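Local structure of galactose mutarotase-like protein (Clostridium acetobutylicum, 3OS7) at residues 184-194 against 266-277. The protein probably binds carbohydrate and may interconvert the anomers of aldose sugars. Numbering follows the deposited sequence.
With EDO (1,2-ethanediol), chain I.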
# COMPACT_ATOMS: atom_id res chain seq x y z
N TYR A 184 1.66 1.80 -1.78
CA TYR A 184 1.47 0.49 -1.21
C TYR A 184 0.78 -0.42 -2.19
O TYR A 184 -0.08 0.01 -2.94
CB TYR A 184 0.62 0.54 0.03
CG TYR A 184 1.35 0.94 1.27
CD1 TYR A 184 1.52 2.27 1.60
CD2 TYR A 184 1.85 -0.02 2.14
CE1 TYR A 184 2.20 2.62 2.73
CE2 TYR A 184 2.53 0.31 3.26
CZ TYR A 184 2.68 1.64 3.58
OH TYR A 184 3.36 1.98 4.74
N HIS A 185 1.13 -1.70 -2.14
CA HIS A 185 0.48 -2.70 -2.99
C HIS A 185 -0.55 -3.50 -2.18
O HIS A 185 -0.63 -4.73 -2.28
CB HIS A 185 1.57 -3.59 -3.54
CG HIS A 185 1.21 -4.29 -4.81
ND1 HIS A 185 0.22 -5.24 -4.87
CD2 HIS A 185 1.75 -4.22 -6.05
CE1 HIS A 185 0.14 -5.72 -6.10
NE2 HIS A 185 1.06 -5.12 -6.84
N SER A 186 -1.37 -2.79 -1.43
CA SER A 186 -2.20 -3.39 -0.39
C SER A 186 -3.18 -4.46 -0.90
O SER A 186 -3.94 -4.22 -1.84
CB SER A 186 -2.97 -2.26 0.31
OG SER A 186 -2.07 -1.21 0.63
N ALA A 187 -3.15 -5.63 -0.26
CA ALA A 187 -3.88 -6.83 -0.70
C ALA A 187 -5.03 -7.17 0.25
O ALA A 187 -4.79 -7.49 1.43
CB ALA A 187 -2.91 -8.02 -0.81
N PHE A 188 -6.25 -7.07 -0.26
CA PHE A 188 -7.47 -7.24 0.52
C PHE A 188 -8.20 -8.54 0.23
O PHE A 188 -8.37 -8.90 -0.92
CB PHE A 188 -8.42 -6.08 0.23
CG PHE A 188 -7.92 -4.77 0.77
CD1 PHE A 188 -8.17 -4.42 2.07
CD2 PHE A 188 -7.16 -3.92 -0.01
CE1 PHE A 188 -7.68 -3.22 2.59
CE2 PHE A 188 -6.67 -2.75 0.50
CZ PHE A 188 -6.94 -2.41 1.81
N ASN A 189 -8.70 -9.16 1.29
CA ASN A 189 -9.55 -10.32 1.17
C ASN A 189 -10.90 -9.90 0.56
O ASN A 189 -11.55 -9.00 1.06
CB ASN A 189 -9.79 -10.96 2.54
CG ASN A 189 -8.57 -11.66 3.08
OD1 ASN A 189 -7.87 -12.39 2.35
ND2 ASN A 189 -8.32 -11.48 4.37
N VAL A 190 -11.32 -10.59 -0.51
CA VAL A 190 -12.65 -10.40 -1.07
C VAL A 190 -13.24 -11.81 -1.36
O VAL A 190 -12.92 -12.40 -2.37
CB VAL A 190 -12.60 -9.57 -2.38
CG1 VAL A 190 -14.00 -9.34 -2.91
CG2 VAL A 190 -11.87 -8.22 -2.19
N PRO A 191 -14.08 -12.35 -0.46
CA PRO A 191 -14.68 -11.76 0.70
C PRO A 191 -13.75 -11.68 1.92
O PRO A 191 -12.75 -12.39 2.00
CB PRO A 191 -15.84 -12.73 1.00
CG PRO A 191 -15.29 -14.03 0.67
CD PRO A 191 -14.47 -13.78 -0.59
N PHE A 192 -14.15 -10.87 2.88
CA PHE A 192 -13.40 -10.66 4.11
C PHE A 192 -14.10 -11.25 5.35
O PHE A 192 -13.62 -11.11 6.47
CB PHE A 192 -13.10 -9.17 4.29
CG PHE A 192 -14.33 -8.28 4.21
CD1 PHE A 192 -15.26 -8.25 5.23
CD2 PHE A 192 -14.54 -7.45 3.11
CE1 PHE A 192 -16.36 -7.43 5.17
CE2 PHE A 192 -15.66 -6.63 3.05
CZ PHE A 192 -16.55 -6.61 4.08
N ILE A 193 -15.23 -11.92 5.13
CA ILE A 193 -15.95 -12.56 6.22
C ILE A 193 -16.40 -13.95 5.76
O ILE A 193 -16.65 -14.17 4.58
CB ILE A 193 -17.14 -11.67 6.69
CG1 ILE A 193 -17.79 -12.24 7.95
CG2 ILE A 193 -18.17 -11.46 5.56
CD1 ILE A 193 -18.45 -11.18 8.81
N GLU A 194 -16.48 -14.89 6.71
CA GLU A 194 -16.96 -16.25 6.40
C GLU A 194 -18.46 -16.26 6.12
O GLU A 194 -19.21 -15.40 6.61
CB GLU A 194 -16.64 -17.22 7.55
CG GLU A 194 -16.15 -18.56 7.07
CD GLU A 194 -14.71 -18.51 6.59
OE1 GLU A 194 -14.46 -17.99 5.47
OE2 GLU A 194 -13.83 -18.99 7.35
N ILE A 266 -14.77 -1.50 0.76
CA ILE A 266 -15.27 -2.78 0.25
C ILE A 266 -16.50 -3.09 1.08
O ILE A 266 -16.41 -3.23 2.31
CB ILE A 266 -14.26 -3.92 0.37
CG1 ILE A 266 -12.90 -3.52 -0.20
CG2 ILE A 266 -14.81 -5.21 -0.29
CD1 ILE A 266 -11.77 -4.60 0.04
N GLU A 267 -17.66 -3.16 0.43
CA GLU A 267 -18.96 -3.34 1.07
C GLU A 267 -19.47 -4.74 0.78
O GLU A 267 -19.50 -5.16 -0.38
CB GLU A 267 -19.99 -2.33 0.55
CG GLU A 267 -19.74 -0.89 1.04
CD GLU A 267 -20.75 0.12 0.55
OE1 GLU A 267 -21.68 -0.26 -0.18
OE2 GLU A 267 -20.61 1.29 0.93
N ASP A 268 -19.86 -5.43 1.84
CA ASP A 268 -20.60 -6.69 1.75
C ASP A 268 -21.96 -6.47 2.42
O ASP A 268 -22.14 -6.65 3.63
CB ASP A 268 -19.81 -7.81 2.43
CG ASP A 268 -20.40 -9.16 2.19
OD1 ASP A 268 -21.62 -9.22 1.86
OD2 ASP A 268 -19.64 -10.16 2.32
N ALA A 269 -22.91 -6.04 1.61
CA ALA A 269 -24.26 -5.76 2.06
C ALA A 269 -24.89 -6.99 2.70
O ALA A 269 -25.58 -6.88 3.70
CB ALA A 269 -25.15 -5.20 0.84
N SER A 270 -24.59 -8.17 2.16
CA SER A 270 -25.13 -9.43 2.68
C SER A 270 -24.78 -9.62 4.16
O SER A 270 -25.53 -10.28 4.90
CB SER A 270 -24.65 -10.63 1.84
OG SER A 270 -23.36 -11.11 2.24
N LYS A 271 -23.65 -9.05 4.60
CA LYS A 271 -23.25 -9.12 6.01
C LYS A 271 -23.31 -7.77 6.73
O LYS A 271 -22.85 -7.64 7.86
CB LYS A 271 -21.84 -9.70 6.08
CG LYS A 271 -21.75 -11.12 5.53
CD LYS A 271 -22.52 -12.07 6.45
CE LYS A 271 -22.35 -13.53 6.06
NZ LYS A 271 -23.02 -14.39 7.10
N ASN A 272 -23.90 -6.77 6.08
CA ASN A 272 -24.02 -5.42 6.63
C ASN A 272 -22.70 -4.83 7.18
O ASN A 272 -22.71 -4.10 8.18
CB ASN A 272 -25.09 -5.31 7.73
CG ASN A 272 -25.62 -3.88 7.87
OD1 ASN A 272 -26.13 -3.33 6.90
ND2 ASN A 272 -25.45 -3.27 9.04
N THR A 273 -21.61 -5.14 6.50
CA THR A 273 -20.28 -4.71 6.91
C THR A 273 -19.50 -4.08 5.77
O THR A 273 -19.51 -4.56 4.64
CB THR A 273 -19.48 -5.95 7.42
OG1 THR A 273 -20.28 -6.66 8.38
CG2 THR A 273 -18.14 -5.55 8.06
N ARG A 274 -18.75 -3.01 6.10
CA ARG A 274 -17.91 -2.29 5.16
C ARG A 274 -16.48 -2.27 5.71
O ARG A 274 -16.29 -1.97 6.89
CB ARG A 274 -18.41 -0.84 5.03
CG ARG A 274 -17.59 -0.01 4.13
CD ARG A 274 -18.02 1.42 4.11
NE ARG A 274 -19.36 1.56 3.57
CZ ARG A 274 -20.44 1.91 4.24
NH1 ARG A 274 -20.37 2.15 5.53
NH2 ARG A 274 -21.62 1.96 3.61
N VAL A 275 -15.50 -2.59 4.86
CA VAL A 275 -14.08 -2.39 5.18
C VAL A 275 -13.67 -1.06 4.56
O VAL A 275 -13.95 -0.80 3.40
CB VAL A 275 -13.19 -3.52 4.64
CG1 VAL A 275 -11.71 -3.13 4.72
CG2 VAL A 275 -13.46 -4.83 5.46
N VAL A 276 -13.07 -0.19 5.37
CA VAL A 276 -12.71 1.15 4.91
C VAL A 276 -11.19 1.33 4.90
O VAL A 276 -10.51 1.01 5.89
CB VAL A 276 -13.34 2.24 5.82
CG1 VAL A 276 -12.97 3.63 5.30
CG2 VAL A 276 -14.86 2.09 5.92
N TYR A 277 -10.69 1.88 3.80
CA TYR A 277 -9.27 2.17 3.61
C TYR A 277 -9.17 3.67 3.30
O TYR A 277 -9.31 4.10 2.16
CB TYR A 277 -8.73 1.34 2.45
CG TYR A 277 -7.24 1.34 2.19
CD1 TYR A 277 -6.31 1.76 3.14
CD2 TYR A 277 -6.74 0.87 0.96
CE1 TYR A 277 -4.94 1.68 2.88
CE2 TYR A 277 -5.38 0.82 0.71
CZ TYR A 277 -4.49 1.23 1.65
OH TYR A 277 -3.13 1.14 1.40
C1 EDO I . -11.25 -14.50 4.13
O1 EDO I . -10.30 -15.55 4.34
C2 EDO I . -12.64 -15.10 4.17
O2 EDO I . -12.94 -15.44 5.53
O HOH W 1 -16.93 -9.77 2.70
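Phe-192 has its CG between its own backbone N and carbonyl carbon (chi1 53°), which stands the ring up against the hairpin formed by 266-268 and 273-277. There Val-275 meets it with CG2, the methyl anti to its own carbonyl carbon, 3.5 Å from the ring centroid and only 5° off the normal: a CH-pi contact over the middle of one face. Over the centre of the opposite face sits a water that accepts from Phe-192 N and donates to Asp-268 OD2 at 2.8 Å, tying the backbone of the loop to the hairpin; Ser-196 OG also bonds to that carboxylate oxygen. At the ring edge, in plane, lie Ile-266 CG2, 3.7 Å from Phe-192 CE2, and Thr-273 O. The two halves of the contact belong to the beta-sandwich of the galactose mutarotase fold: the end of strand 178-189 and the loop after it pack against the hairpin, whose turn carries a G1 beta bulge, Asn-272 and Thr-273 together standing opposite the single residue Asp-268. Further along, Ile-266 reaches with CD1 to Phe-188 CB (3.7 Å), while the Phe-188 ring brings CZ over one face of Tyr-277, 3.4 Å from its CD2, the two planes inclined at 55°. Strand 297-303 adds Ile-300 beside Phe-188 and Pro-302 beside Tyr-277. The buried phenol of Tyr-277 ends in a 2.7 Å hydrogen bond between its OH and Ser-186 OG. Toward the surface, Lys-271 brings CE alongside Glu-194 O.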